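Diaminopimelate decarboxylase (Phaeodactylum tricornutum, PDB 7JPJ) probably catalyses the pyridoxal phosphate-dependent decarboxylation of meso-diaminopimelate to lysine, the last step of lysine biosynthesis, working as a dimer. Local coordinates at residues A19-A24 against A290-V295; H307-L312 against E371-Q376; T317-P322 against A327-T332; S323-V328 against S397-K402; V351-C356 against G360-P365. One frame throughout, in Å; residues are numbered along the deposited sequence.

Contact 1: A19-A24 against A290-V295; sequences ACIDAA and ALVSKV
Ile-21 on the N-terminal helix and Val-292 on strand 289-300 mark the closest backbone approach, their CA atoms 8.0 Å apart, so helix and strand meet through side chains and not through main-chain bonds. Ile-21 does the reaching. Its CG1 branch lies beside the backbone N (chi1 -58°) and then runs straight out (chi2 179°), which carries CD1 beyond Val-292 to Lys-294. On the way CG1 passes CG1 of Val-292 at 4.2 Å. At the far end CD1 of Ile-21 settles against CE and NZ of Lys-294, both at 4.0 Å, where the lysine chain, bent at its last two torsions, crosses it at a slant. Leu-29 of the neighbouring strand 29-33 and Ile-386 pack on both Ile-21 and Val-292, so the helix lies on the mixed beta sheet of the non-barrel domain, a surface well away from the D-lysine pocket. NZ of Lys-294 is 6.9 Å from OD1 of Asp-22, too far for a salt bridge. What joins helix to sheet here is therefore apolar contact; no hydrogen bond crosses between the two segments.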
# COMPACT_ATOMS: atom_id res chain seq x y z
N ALA A 19 -11.50 -5.63 -25.92
CA ALA A 19 -10.82 -4.59 -26.68
C ALA A 19 -9.75 -3.90 -25.84
O ALA A 19 -8.67 -3.56 -26.35
CB ALA A 19 -11.84 -3.56 -27.19
N CYS A 20 -10.02 -3.70 -24.55
CA CYS A 20 -9.02 -3.11 -23.66
C CYS A 20 -7.84 -4.05 -23.45
O CYS A 20 -6.68 -3.62 -23.47
CB CYS A 20 -9.65 -2.76 -22.32
SG CYS A 20 -11.00 -1.59 -22.41
N ILE A 21 -8.12 -5.34 -23.23
CA ILE A 21 -7.06 -6.30 -22.97
C ILE A 21 -6.10 -6.38 -24.16
O ILE A 21 -4.88 -6.44 -23.98
CB ILE A 21 -7.66 -7.68 -22.64
CG1 ILE A 21 -8.58 -7.57 -21.42
CG2 ILE A 21 -6.56 -8.69 -22.38
CD1 ILE A 21 -9.23 -8.87 -21.04
N ASP A 22 -6.64 -6.38 -25.38
CA ASP A 22 -5.79 -6.37 -26.57
C ASP A 22 -4.94 -5.11 -26.65
O ASP A 22 -3.77 -5.17 -27.05
CB ASP A 22 -6.66 -6.52 -27.82
CG ASP A 22 -7.42 -7.84 -27.85
OD1 ASP A 22 -7.56 -8.48 -26.78
OD2 ASP A 22 -7.90 -8.21 -28.94
N ALA A 23 -5.49 -3.96 -26.26
CA ALA A 23 -4.74 -2.72 -26.33
C ALA A 23 -3.62 -2.67 -25.30
O ALA A 23 -2.61 -1.98 -25.51
CB ALA A 23 -5.67 -1.52 -26.17
N ALA A 24 -3.79 -3.37 -24.18
CA ALA A 24 -2.80 -3.37 -23.10
C ALA A 24 -1.90 -4.59 -23.11
O ALA A 24 -1.00 -4.68 -22.27
CB ALA A 24 -3.51 -3.26 -21.75
N ALA A 290 -11.76 1.23 -13.73
CA ALA A 290 -12.09 -0.15 -13.40
C ALA A 290 -10.87 -1.03 -13.60
O ALA A 290 -10.15 -0.90 -14.59
CB ALA A 290 -13.25 -0.67 -14.27
N LEU A 291 -10.65 -1.93 -12.64
CA LEU A 291 -9.60 -2.94 -12.77
C LEU A 291 -10.13 -4.12 -13.58
O LEU A 291 -11.19 -4.67 -13.27
CB LEU A 291 -9.12 -3.40 -11.39
CG LEU A 291 -8.16 -4.59 -11.38
CD1 LEU A 291 -6.79 -4.20 -11.92
CD2 LEU A 291 -8.04 -5.18 -9.98
N VAL A 292 -9.38 -4.52 -14.60
CA VAL A 292 -9.76 -5.61 -15.49
C VAL A 292 -8.71 -6.70 -15.35
O VAL A 292 -7.55 -6.50 -15.72
CB VAL A 292 -9.88 -5.14 -16.95
CG1 VAL A 292 -10.40 -6.27 -17.83
CG2 VAL A 292 -10.79 -3.93 -17.05
N SER A 293 -9.12 -7.85 -14.82
CA SER A 293 -8.22 -8.97 -14.59
C SER A 293 -8.87 -10.26 -15.09
O SER A 293 -10.05 -10.29 -15.46
CB SER A 293 -7.85 -9.11 -13.11
OG SER A 293 -8.98 -9.51 -12.35
N LYS A 294 -8.08 -11.33 -15.10
CA LYS A 294 -8.55 -12.64 -15.51
C LYS A 294 -8.51 -13.61 -14.34
O LYS A 294 -7.67 -13.49 -13.44
CB LYS A 294 -7.72 -13.19 -16.68
CG LYS A 294 -8.39 -13.03 -18.04
CD LYS A 294 -7.48 -13.45 -19.19
CE LYS A 294 -7.50 -12.42 -20.32
NZ LYS A 294 -8.45 -12.79 -21.41
N VAL A 295 -9.44 -14.56 -14.34
CA VAL A 295 -9.47 -15.63 -13.36
C VAL A 295 -8.46 -16.68 -13.81
O VAL A 295 -8.72 -17.46 -14.73
CB VAL A 295 -10.88 -16.23 -13.20
CG1 VAL A 295 -10.91 -17.22 -12.05
CG2 VAL A 295 -11.90 -15.12 -12.99

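Contact 2: H307-L312 against E371-Q376; sequences HTFLKL and EQLAEQ
Leu-373 sets one methyl squarely over the imidazole of His-307 in a CH-pi contact: CD2 stands 3.9 Å from the ring centroid and only 7° off the ring normal. The imidazole is brought there by a first torsion that lays CG beside the backbone N (chi1 -63°), and a weak hydrogen bond from ND1 to the carbonyl O of Asn-305 gives some hold on its rotation. The same leucine methyl also serves an apolar contact, meeting CE2 of Phe-309 at 4.1 Å, with the two side chains crossing at about a right angle. The one methyl thus touches two aromatic groups, His-307 just before strand 308-312 and Phe-309 within it.

In the mixed sheet, strands 308-312 and 373-379 are not direct neighbours. Strand 347-353 runs between them, parallel to the first and antiparallel to the second, and the side chains that meet here reach across Val-351. That explains the 8.4 Å between the CA atoms of His-307 and Glu-375.

The polar approach comes from Glu-375, whose extended chain brings OE2 beside CD2 of His-307, the carboxylate turned 76° from the ring plane. A carbon faces the oxygen, and no hydrogen bond forms; still, a carboxylate so near would probably favour a protonated imidazole. From the second subunit, Pro-170 packs on His-307, Ser-171 on Phe-309 and Ser-163 on Leu-373, which places this cluster at the dimer interface.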
# COMPACT_ATOMS: atom_id res chain seq x y z
N HIS A 307 -15.11 -22.62 1.29
CA HIS A 307 -15.41 -21.61 0.29
C HIS A 307 -14.96 -22.10 -1.07
O HIS A 307 -14.22 -23.08 -1.20
CB HIS A 307 -14.73 -20.27 0.62
CG HIS A 307 -15.19 -19.65 1.90
ND1 HIS A 307 -14.83 -20.14 3.13
CD2 HIS A 307 -15.99 -18.58 2.14
CE1 HIS A 307 -15.38 -19.40 4.08
NE2 HIS A 307 -16.09 -18.45 3.50
N THR A 308 -15.42 -21.40 -2.10
CA THR A 308 -14.87 -21.49 -3.45
C THR A 308 -14.11 -20.21 -3.73
O THR A 308 -14.65 -19.11 -3.57
CB THR A 308 -15.97 -21.72 -4.49
OG1 THR A 308 -16.43 -23.07 -4.41
CG2 THR A 308 -15.45 -21.44 -5.89
N PHE A 309 -12.85 -20.35 -4.13
CA PHE A 309 -11.94 -19.21 -4.29
C PHE A 309 -11.67 -18.96 -5.76
O PHE A 309 -11.29 -19.88 -6.50
CB PHE A 309 -10.63 -19.45 -3.55
CG PHE A 309 -10.77 -19.60 -2.06
CD1 PHE A 309 -11.11 -20.81 -1.50
CD2 PHE A 309 -10.57 -18.51 -1.22
CE1 PHE A 309 -11.24 -20.95 -0.13
CE2 PHE A 309 -10.69 -18.64 0.15
CZ PHE A 309 -11.03 -19.86 0.69
N LEU A 310 -11.84 -17.71 -6.19
CA LEU A 310 -11.41 -17.25 -7.50
C LEU A 310 -10.10 -16.49 -7.34
O LEU A 310 -10.06 -15.46 -6.66
CB LEU A 310 -12.46 -16.35 -8.15
CG LEU A 310 -13.80 -16.97 -8.58
CD1 LEU A 310 -14.59 -15.95 -9.37
CD2 LEU A 310 -13.58 -18.23 -9.39
N LYS A 311 -9.03 -17.00 -7.95
CA LYS A 311 -7.71 -16.40 -7.86
C LYS A 311 -7.45 -15.61 -9.14
O LYS A 311 -7.50 -16.17 -10.24
CB LYS A 311 -6.63 -17.46 -7.65
CG LYS A 311 -6.98 -18.49 -6.58
CD LYS A 311 -6.04 -19.68 -6.63
CE LYS A 311 -5.07 -19.68 -5.47
NZ LYS A 311 -4.13 -20.83 -5.52
N LEU A 312 -7.16 -14.32 -8.99
CA LEU A 312 -6.91 -13.44 -10.12
C LEU A 312 -5.41 -13.35 -10.41
O LEU A 312 -4.57 -13.89 -9.69
CB LEU A 312 -7.46 -12.05 -9.85
CG LEU A 312 -8.87 -11.92 -9.28
CD1 LEU A 312 -9.12 -10.48 -8.86
CD2 LEU A 312 -9.91 -12.36 -10.30
N GLU A 371 -9.93 -8.25 7.52
CA GLU A 371 -9.43 -9.54 7.97
C GLU A 371 -10.47 -10.65 7.86
O GLU A 371 -10.13 -11.82 8.11
CB GLU A 371 -8.93 -9.45 9.41
CG GLU A 371 -7.65 -8.65 9.56
CD GLU A 371 -6.81 -9.12 10.73
OE1 GLU A 371 -7.38 -9.49 11.78
OE2 GLU A 371 -5.56 -9.12 10.60
N GLN A 372 -11.71 -10.33 7.50
CA GLN A 372 -12.78 -11.31 7.42
C GLN A 372 -13.17 -11.56 5.97
O GLN A 372 -13.01 -10.69 5.10
CB GLN A 372 -14.00 -10.85 8.22
CG GLN A 372 -14.12 -11.48 9.60
CD GLN A 372 -13.19 -10.84 10.62
OE1 GLN A 372 -12.49 -9.88 10.32
NE2 GLN A 372 -13.20 -11.37 11.84
N LEU A 373 -13.68 -12.76 5.71
CA LEU A 373 -14.08 -13.17 4.37
C LEU A 373 -15.55 -12.86 4.13
O LEU A 373 -16.38 -12.88 5.05
CB LEU A 373 -13.85 -14.67 4.17
CG LEU A 373 -12.49 -15.16 3.67
CD1 LEU A 373 -11.45 -15.10 4.78
CD2 LEU A 373 -12.61 -16.57 3.12
N ALA A 374 -15.87 -12.57 2.87
CA ALA A 374 -17.25 -12.35 2.44
C ALA A 374 -17.40 -12.87 1.02
O ALA A 374 -16.47 -12.76 0.22
CB ALA A 374 -17.63 -10.87 2.52
N GLU A 375 -18.56 -13.44 0.72
CA GLU A 375 -18.84 -14.00 -0.59
C GLU A 375 -19.80 -13.09 -1.35
O GLU A 375 -20.75 -12.55 -0.78
CB GLU A 375 -19.45 -15.40 -0.48
CG GLU A 375 -18.58 -16.42 0.21
CD GLU A 375 -19.22 -17.80 0.21
OE1 GLU A 375 -20.33 -17.94 -0.35
OE2 GLU A 375 -18.60 -18.74 0.77
N GLN A 376 -19.55 -12.94 -2.65
CA GLN A 376 -20.44 -12.22 -3.55
C GLN A 376 -21.04 -13.20 -4.55
O GLN A 376 -20.35 -14.08 -5.06
CB GLN A 376 -19.71 -11.09 -4.28
CG GLN A 376 -19.06 -10.07 -3.36
CD GLN A 376 -18.67 -8.79 -4.08
OE1 GLN A 376 -19.13 -8.52 -5.19
NE2 GLN A 376 -17.82 -7.98 -3.45

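Contact 3: T317-P322 against A327-T332; sequences TDVLRP and AVHPIT
Arg-321, a residue of the D-lysine pocket, belongs to the short helix 321-325, and the chain leaving that helix folds back so that Ala-327 and His-329 embrace its side chain. Two hydrogen bonds cross, both weak. In the main chain, Ala-327 N reaches Arg-321 O at 3.5 Å. Between side chains, Arg-321 NE donates to His-329 NE2 over 3.4 Å with an N-H...N angle of 156°, the donor lying near the plane of the imidazole at its edge and the guanidinium turned 55° from that ring. His-329 ND1 bonds to the carbonyl O of Asp-390, which leaves NE2 to accept from the arginine.

Van der Waals contacts add to these: CB of Ala-327 sits over one face of the guanidinium, 3.3 Å from Arg-321 NH2, and the Pro-322 ring lies against Ala-327 O. The D-lysine touches Arg-321, with Arg-243 beside it in the same pocket. With an alanine in place of Arg-321, His-329 NE2 would probably be left without this donor and the pocket without one of its positive charges. Val-319, with CG1 anti to the backbone N (chi1 -180°), places that methyl 4.0 Å from CE1 of His-329.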
# COMPACT_ATOMS: atom_id res chain seq x y z
N THR A 317 -1.43 -5.27 -5.20
CA THR A 317 -0.52 -4.56 -6.08
C THR A 317 -1.24 -3.56 -6.98
O THR A 317 -0.62 -2.62 -7.48
CB THR A 317 0.24 -5.55 -6.96
OG1 THR A 317 -0.68 -6.54 -7.45
CG2 THR A 317 1.34 -6.24 -6.18
N ASP A 318 -2.54 -3.74 -7.19
CA ASP A 318 -3.30 -2.89 -8.10
C ASP A 318 -4.48 -2.20 -7.44
O ASP A 318 -4.77 -1.04 -7.77
CB ASP A 318 -3.80 -3.73 -9.28
CG ASP A 318 -2.73 -4.68 -9.79
OD1 ASP A 318 -1.78 -4.21 -10.46
OD2 ASP A 318 -2.83 -5.89 -9.49
N VAL A 319 -5.17 -2.86 -6.52
CA VAL A 319 -6.26 -2.26 -5.75
C VAL A 319 -6.04 -2.62 -4.29
O VAL A 319 -6.23 -3.78 -3.89
CB VAL A 319 -7.64 -2.71 -6.23
CG1 VAL A 319 -8.73 -2.05 -5.41
CG2 VAL A 319 -7.84 -2.39 -7.71
N LEU A 320 -5.63 -1.63 -3.48
CA LEU A 320 -5.31 -1.85 -2.08
C LEU A 320 -6.47 -1.54 -1.14
O LEU A 320 -6.47 -2.02 -0.00
CB LEU A 320 -4.10 -0.99 -1.69
CG LEU A 320 -3.64 -1.00 -0.23
CD1 LEU A 320 -3.01 -2.33 0.14
CD2 LEU A 320 -2.68 0.15 0.03
N ARG A 321 -7.47 -0.78 -1.60
CA ARG A 321 -8.56 -0.36 -0.72
C ARG A 321 -9.28 -1.52 -0.03
O ARG A 321 -9.70 -1.34 1.12
CB ARG A 321 -9.54 0.51 -1.51
CG ARG A 321 -8.90 1.77 -2.08
CD ARG A 321 -9.92 2.84 -2.45
NE ARG A 321 -11.30 2.35 -2.41
CZ ARG A 321 -12.23 2.79 -1.57
NH1 ARG A 321 -11.95 3.74 -0.68
NH2 ARG A 321 -13.45 2.28 -1.61
N PRO A 322 -9.48 -2.70 -0.65
CA PRO A 322 -10.04 -3.82 0.12
C PRO A 322 -9.18 -4.23 1.30
O PRO A 322 -9.72 -4.47 2.39
CB PRO A 322 -10.14 -4.94 -0.93
CG PRO A 322 -10.30 -4.24 -2.21
CD PRO A 322 -9.46 -3.00 -2.10
N ALA A 327 -12.94 -2.09 2.07
CA ALA A 327 -13.88 -1.47 1.16
C ALA A 327 -14.38 -2.49 0.14
O ALA A 327 -13.58 -3.23 -0.45
CB ALA A 327 -13.24 -0.29 0.44
N VAL A 328 -15.69 -2.53 -0.05
CA VAL A 328 -16.31 -3.38 -1.06
C VAL A 328 -16.35 -2.62 -2.37
O VAL A 328 -16.70 -1.43 -2.40
CB VAL A 328 -17.72 -3.81 -0.62
CG1 VAL A 328 -18.29 -4.85 -1.59
CG2 VAL A 328 -17.69 -4.36 0.79
N HIS A 329 -15.98 -3.29 -3.46
CA HIS A 329 -16.07 -2.76 -4.80
C HIS A 329 -17.06 -3.57 -5.63
O HIS A 329 -17.21 -4.78 -5.41
CB HIS A 329 -14.71 -2.77 -5.51
CG HIS A 329 -13.73 -1.78 -4.96
ND1 HIS A 329 -13.07 -0.87 -5.76
CD2 HIS A 329 -13.30 -1.56 -3.70
CE1 HIS A 329 -12.27 -0.13 -5.01
NE2 HIS A 329 -12.40 -0.52 -3.75
N PRO A 330 -17.76 -2.94 -6.57
CA PRO A 330 -18.66 -3.69 -7.46
C PRO A 330 -17.85 -4.61 -8.36
O PRO A 330 -16.86 -4.20 -8.97
CB PRO A 330 -19.38 -2.60 -8.26
CG PRO A 330 -19.06 -1.31 -7.57
CD PRO A 330 -17.76 -1.50 -6.88
N ILE A 331 -18.28 -5.87 -8.45
CA ILE A 331 -17.54 -6.90 -9.16
C ILE A 331 -18.46 -7.58 -10.16
O ILE A 331 -19.54 -8.06 -9.79
CB ILE A 331 -16.94 -7.93 -8.19
CG1 ILE A 331 -15.93 -7.25 -7.26
CG2 ILE A 331 -16.29 -9.07 -8.96
CD1 ILE A 331 -15.58 -8.06 -6.04
N THR A 332 -18.04 -7.62 -11.42
CA THR A 332 -18.77 -8.29 -12.48
C THR A 332 -17.83 -9.24 -13.20
O THR A 332 -16.68 -8.88 -13.49
CB THR A 332 -19.37 -7.29 -13.48
OG1 THR A 332 -20.37 -6.50 -12.82
CG2 THR A 332 -20.02 -8.01 -14.65

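Contact 4: S323-V328 against S397-K402; sequences SLYGAV and SGMSTK
Met-399 lays its terminal methyl against Leu-324 CD2 and Tyr-325 OH, which lie next to each other, and everything that touches across this small contact does so through that side chain. CE of Met-399 lies 3.7 Å from CD2 of Leu-324, a branch it meets with the two side chains at about a right angle. The Tyr-325 and Met-399 side chains come at each other from opposite directions: OH of Tyr-325 stands 3.8 Å from CE of Met-399, while the ring carbon CE2 is 4.3 Å from the same methyl. The thioether sulfur stays a little further back from the hydroxyl. Met-399 gets there by leaving its backbone with CG anti to N (chi1 173°) and bending at the last torsion, which turns CE toward the pair.

Both partners come from the short helical run at 321-325. Gly-326, directly after it, is the first residue to leave helical angles and takes a positive phi of 77°; there a side chain would run into the preceding carbonyl O, so the turn out of the helix calls for glycine. CG of Leu-324 lies over one face of the Tyr-325 ring, toward its rim. The other segment belongs to the long loop after strand 386-390.

Tyr-325 comes within about 4 Å of the bound D-lysine, and Met-399 lies about 8 Å from Lys-60, the predicted cofactor-bearing lysine, so the contact lies close to the D-lysine site and to the probable cofactor site. The second subunit closes in as well. Its own Leu-324 packs on Leu-324 and its Tyr-404 on Met-399, while Lys-402 NZ bonds to Asn-403 of that subunit.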
# COMPACT_ATOMS: atom_id res chain seq x y z
N SER A 323 -7.86 -4.32 1.12
CA SER A 323 -6.99 -4.70 2.23
C SER A 323 -6.83 -3.58 3.25
O SER A 323 -6.71 -3.84 4.45
CB SER A 323 -5.61 -5.12 1.72
OG SER A 323 -5.69 -6.27 0.90
N LEU A 324 -6.84 -2.33 2.79
CA LEU A 324 -6.50 -1.22 3.68
C LEU A 324 -7.69 -0.77 4.52
O LEU A 324 -7.52 -0.40 5.69
CB LEU A 324 -5.95 -0.05 2.87
CG LEU A 324 -5.34 1.10 3.67
CD1 LEU A 324 -4.32 0.59 4.67
CD2 LEU A 324 -4.71 2.12 2.73
N TYR A 325 -8.89 -0.79 3.96
CA TYR A 325 -10.07 -0.30 4.65
C TYR A 325 -11.17 -1.34 4.82
O TYR A 325 -12.09 -1.12 5.62
CB TYR A 325 -10.67 0.92 3.92
CG TYR A 325 -9.66 1.97 3.53
CD1 TYR A 325 -8.88 2.61 4.49
CD2 TYR A 325 -9.50 2.34 2.20
CE1 TYR A 325 -7.96 3.58 4.13
CE2 TYR A 325 -8.58 3.31 1.83
CZ TYR A 325 -7.82 3.92 2.81
OH TYR A 325 -6.90 4.89 2.45
N GLY A 326 -11.11 -2.46 4.10
CA GLY A 326 -12.25 -3.35 4.03
C GLY A 326 -13.33 -2.83 3.11
O GLY A 326 -14.51 -3.08 3.34
N ALA A 327 -12.94 -2.09 2.07
CA ALA A 327 -13.88 -1.47 1.16
C ALA A 327 -14.38 -2.49 0.14
O ALA A 327 -13.58 -3.23 -0.45
CB ALA A 327 -13.24 -0.29 0.44
N VAL A 328 -15.69 -2.53 -0.05
CA VAL A 328 -16.31 -3.38 -1.06
C VAL A 328 -16.35 -2.62 -2.37
O VAL A 328 -16.70 -1.43 -2.40
CB VAL A 328 -17.72 -3.81 -0.62
CG1 VAL A 328 -18.29 -4.85 -1.59
CG2 VAL A 328 -17.69 -4.36 0.79
N SER A 397 -4.67 3.00 -8.78
CA SER A 397 -3.42 3.17 -9.49
C SER A 397 -2.51 4.17 -8.78
O SER A 397 -1.29 3.98 -8.71
CB SER A 397 -3.69 3.63 -10.92
OG SER A 397 -2.48 3.86 -11.62
N GLY A 398 -3.10 5.24 -8.22
CA GLY A 398 -2.31 6.24 -7.52
C GLY A 398 -1.95 5.90 -6.09
O GLY A 398 -1.21 6.67 -5.47
N MET A 399 -2.44 4.78 -5.56
CA MET A 399 -2.12 4.39 -4.19
C MET A 399 -2.29 2.89 -4.01
O MET A 399 -3.34 2.41 -3.57
CB MET A 399 -2.98 5.16 -3.19
CG MET A 399 -2.84 4.70 -1.74
SD MET A 399 -4.28 5.11 -0.73
CE MET A 399 -5.07 3.51 -0.63
N SER A 400 -1.27 2.12 -4.38
CA SER A 400 -1.29 0.68 -4.24
C SER A 400 0.12 0.21 -3.91
O SER A 400 1.08 0.99 -3.93
CB SER A 400 -1.80 -0.01 -5.51
OG SER A 400 -0.96 0.26 -6.62
N THR A 401 0.25 -1.07 -3.61
CA THR A 401 1.55 -1.67 -3.34
C THR A 401 2.11 -2.31 -4.61
O THR A 401 2.30 -3.52 -4.71
CB THR A 401 1.45 -2.68 -2.20
OG1 THR A 401 0.45 -3.66 -2.51
CG2 THR A 401 1.08 -1.98 -0.91
N LYS A 402 2.37 -1.46 -5.60
CA LYS A 402 2.98 -1.91 -6.84
C LYS A 402 4.34 -2.53 -6.57
O LYS A 402 5.05 -2.15 -5.63
CB LYS A 402 3.12 -0.74 -7.82
CG LYS A 402 4.12 0.32 -7.38
CD LYS A 402 4.21 1.47 -8.36
CE LYS A 402 3.15 2.52 -8.07
NZ LYS A 402 3.33 3.74 -8.89

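Contact 5: V351-C356 against G360-P365; sequences VVVGHC and GDLMTP
The tight loop that carries Cys-357, the predicted proton donor, is closed at its base where Val-352, Gly-354 and Cys-356 bond to the returning chain at 360-365. The two sides run nearly antiparallel, 160° apart, with one beta bridge, Val-353 to Leu-362. Around it Gly-354 N donates to Asp-361 O at 2.9 Å and Met-363 N to Val-352 O at 2.8 Å. Thr-364 then replaces a backbone acceptor with its side chain: OG1 takes the N-H of Val-352 at 3.0 Å, almost straight (173°), and its own hydroxyl reaches the carbonyl O of Ala-374, tying in the next strand.

The turn side is organised by Asp-361, the last residue of the Cys-Glu-Ser-Gly-Asp sequence familiar in these decarboxylases and the centre of an inverse gamma turn. With CG anti to the backbone N (chi1 -166°), its carboxylate points under the loop, where OD2 accepts from Cys-356 N at 2.9 Å and OD1 from Met-316 N. Gly-354 gives it room, since a CB there would run into OD2. An alanine in place of Asp-361 would probably strand the amides of Cys-356 and Met-316 without acceptors and let the cysteine loop shift.

Apolar contacts line the strand: CD1 of Leu-362 lies 3.6 Å from CG1 of Val-351, and CG1 of Val-352 packs on CB of Met-363. His-355 turns its polar ends elsewhere, ND1 to Glu-105 of the second subunit and NE2 to Thr-317.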
# COMPACT_ATOMS: atom_id res chain seq x y z
N VAL A 351 -15.36 -16.46 -3.19
CA VAL A 351 -14.45 -15.49 -2.58
C VAL A 351 -13.37 -15.19 -3.60
O VAL A 351 -12.88 -16.10 -4.28
CB VAL A 351 -13.84 -16.04 -1.27
CG1 VAL A 351 -12.74 -15.13 -0.77
CG2 VAL A 351 -14.92 -16.21 -0.22
N VAL A 352 -13.01 -13.91 -3.73
CA VAL A 352 -12.03 -13.46 -4.71
C VAL A 352 -10.74 -13.11 -3.98
O VAL A 352 -10.74 -12.29 -3.06
CB VAL A 352 -12.55 -12.27 -5.52
CG1 VAL A 352 -11.57 -11.90 -6.62
CG2 VAL A 352 -13.92 -12.58 -6.11
N VAL A 353 -9.64 -13.74 -4.40
CA VAL A 353 -8.34 -13.51 -3.78
C VAL A 353 -7.37 -12.99 -4.84
O VAL A 353 -7.55 -13.19 -6.05
CB VAL A 353 -7.77 -14.77 -3.10
CG1 VAL A 353 -8.73 -15.28 -2.03
CG2 VAL A 353 -7.47 -15.85 -4.13
N GLY A 354 -6.30 -12.33 -4.36
CA GLY A 354 -5.29 -11.79 -5.24
C GLY A 354 -4.13 -12.75 -5.47
O GLY A 354 -4.01 -13.79 -4.83
N HIS A 355 -3.26 -12.36 -6.40
CA HIS A 355 -2.14 -13.20 -6.81
C HIS A 355 -0.92 -13.07 -5.90
O HIS A 355 0.05 -13.80 -6.09
CB HIS A 355 -1.74 -12.88 -8.25
CG HIS A 355 -1.29 -11.46 -8.47
ND1 HIS A 355 -0.76 -11.03 -9.66
CD2 HIS A 355 -1.31 -10.38 -7.65
CE1 HIS A 355 -0.46 -9.74 -9.57
NE2 HIS A 355 -0.79 -9.33 -8.36
N CYS A 356 -0.94 -12.17 -4.92
CA CYS A 356 0.20 -12.02 -4.02
C CYS A 356 0.22 -13.15 -3.00
O CYS A 356 -0.82 -13.55 -2.47
CB CYS A 356 0.16 -10.67 -3.30
SG CYS A 356 0.26 -9.25 -4.39
N GLY A 360 -3.45 -11.63 3.53
CA GLY A 360 -4.33 -10.49 3.49
C GLY A 360 -4.76 -10.03 2.11
O GLY A 360 -5.58 -9.12 2.01
N ASP A 361 -4.24 -10.64 1.04
CA ASP A 361 -4.56 -10.22 -0.32
C ASP A 361 -5.96 -10.73 -0.70
O ASP A 361 -6.14 -11.60 -1.55
CB ASP A 361 -3.51 -10.72 -1.30
CG ASP A 361 -3.61 -10.04 -2.66
OD1 ASP A 361 -4.43 -9.10 -2.79
OD2 ASP A 361 -2.89 -10.44 -3.59
N LEU A 362 -6.95 -10.13 -0.06
CA LEU A 362 -8.35 -10.51 -0.23
C LEU A 362 -9.08 -9.41 -0.99
O LEU A 362 -8.92 -8.22 -0.68
CB LEU A 362 -8.99 -10.76 1.13
CG LEU A 362 -10.49 -11.03 1.21
CD1 LEU A 362 -10.87 -12.19 0.30
CD2 LEU A 362 -10.87 -11.32 2.64
N MET A 363 -9.86 -9.80 -1.99
CA MET A 363 -10.58 -8.84 -2.83
C MET A 363 -12.06 -8.73 -2.49
O MET A 363 -12.73 -7.81 -2.97
CB MET A 363 -10.43 -9.22 -4.31
CG MET A 363 -9.03 -9.02 -4.86
SD MET A 363 -8.41 -7.35 -4.58
CE MET A 363 -8.02 -6.83 -6.25
N THR A 364 -12.60 -9.64 -1.68
CA THR A 364 -14.00 -9.60 -1.25
C THR A 364 -14.06 -9.71 0.27
O THR A 364 -14.40 -10.76 0.82
CB THR A 364 -14.82 -10.73 -1.89
OG1 THR A 364 -14.12 -11.97 -1.73
CG2 THR A 364 -15.03 -10.45 -3.37
N PRO A 365 -13.73 -8.63 0.98
CA PRO A 365 -13.76 -8.67 2.44
C PRO A 365 -15.12 -8.31 3.01
O PRO A 365 -16.00 -7.77 2.33
CB PRO A 365 -12.71 -7.62 2.83
CG PRO A 365 -12.83 -6.60 1.74
CD PRO A 365 -13.22 -7.34 0.48

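Contacts 1, 2, 3 and 5 all reach one mixed sheet, that of the beta domain beside the barrel, while contact 4 shares helix 321-325 with contact 3. Contact 1 comes first, closing before the others open; contact 2 spans both 3 and 5, which follow one another, and contact 4 interleaves with contact 2. The pairs 2 and 5 and 3 and 4 are closest, each with centres about 7 Å apart: strand 347-353 pairs with both strands of contact 2, and helix 321-325 serves both 3 and 4. Contacts 1 and 2, 21 Å apart, mark the far ends. Contact 1 covers the sheet away from the ligand site, contacts 3 and 4 lie by the D-lysine pocket, and contacts 2, 4 and 5 face the second subunit.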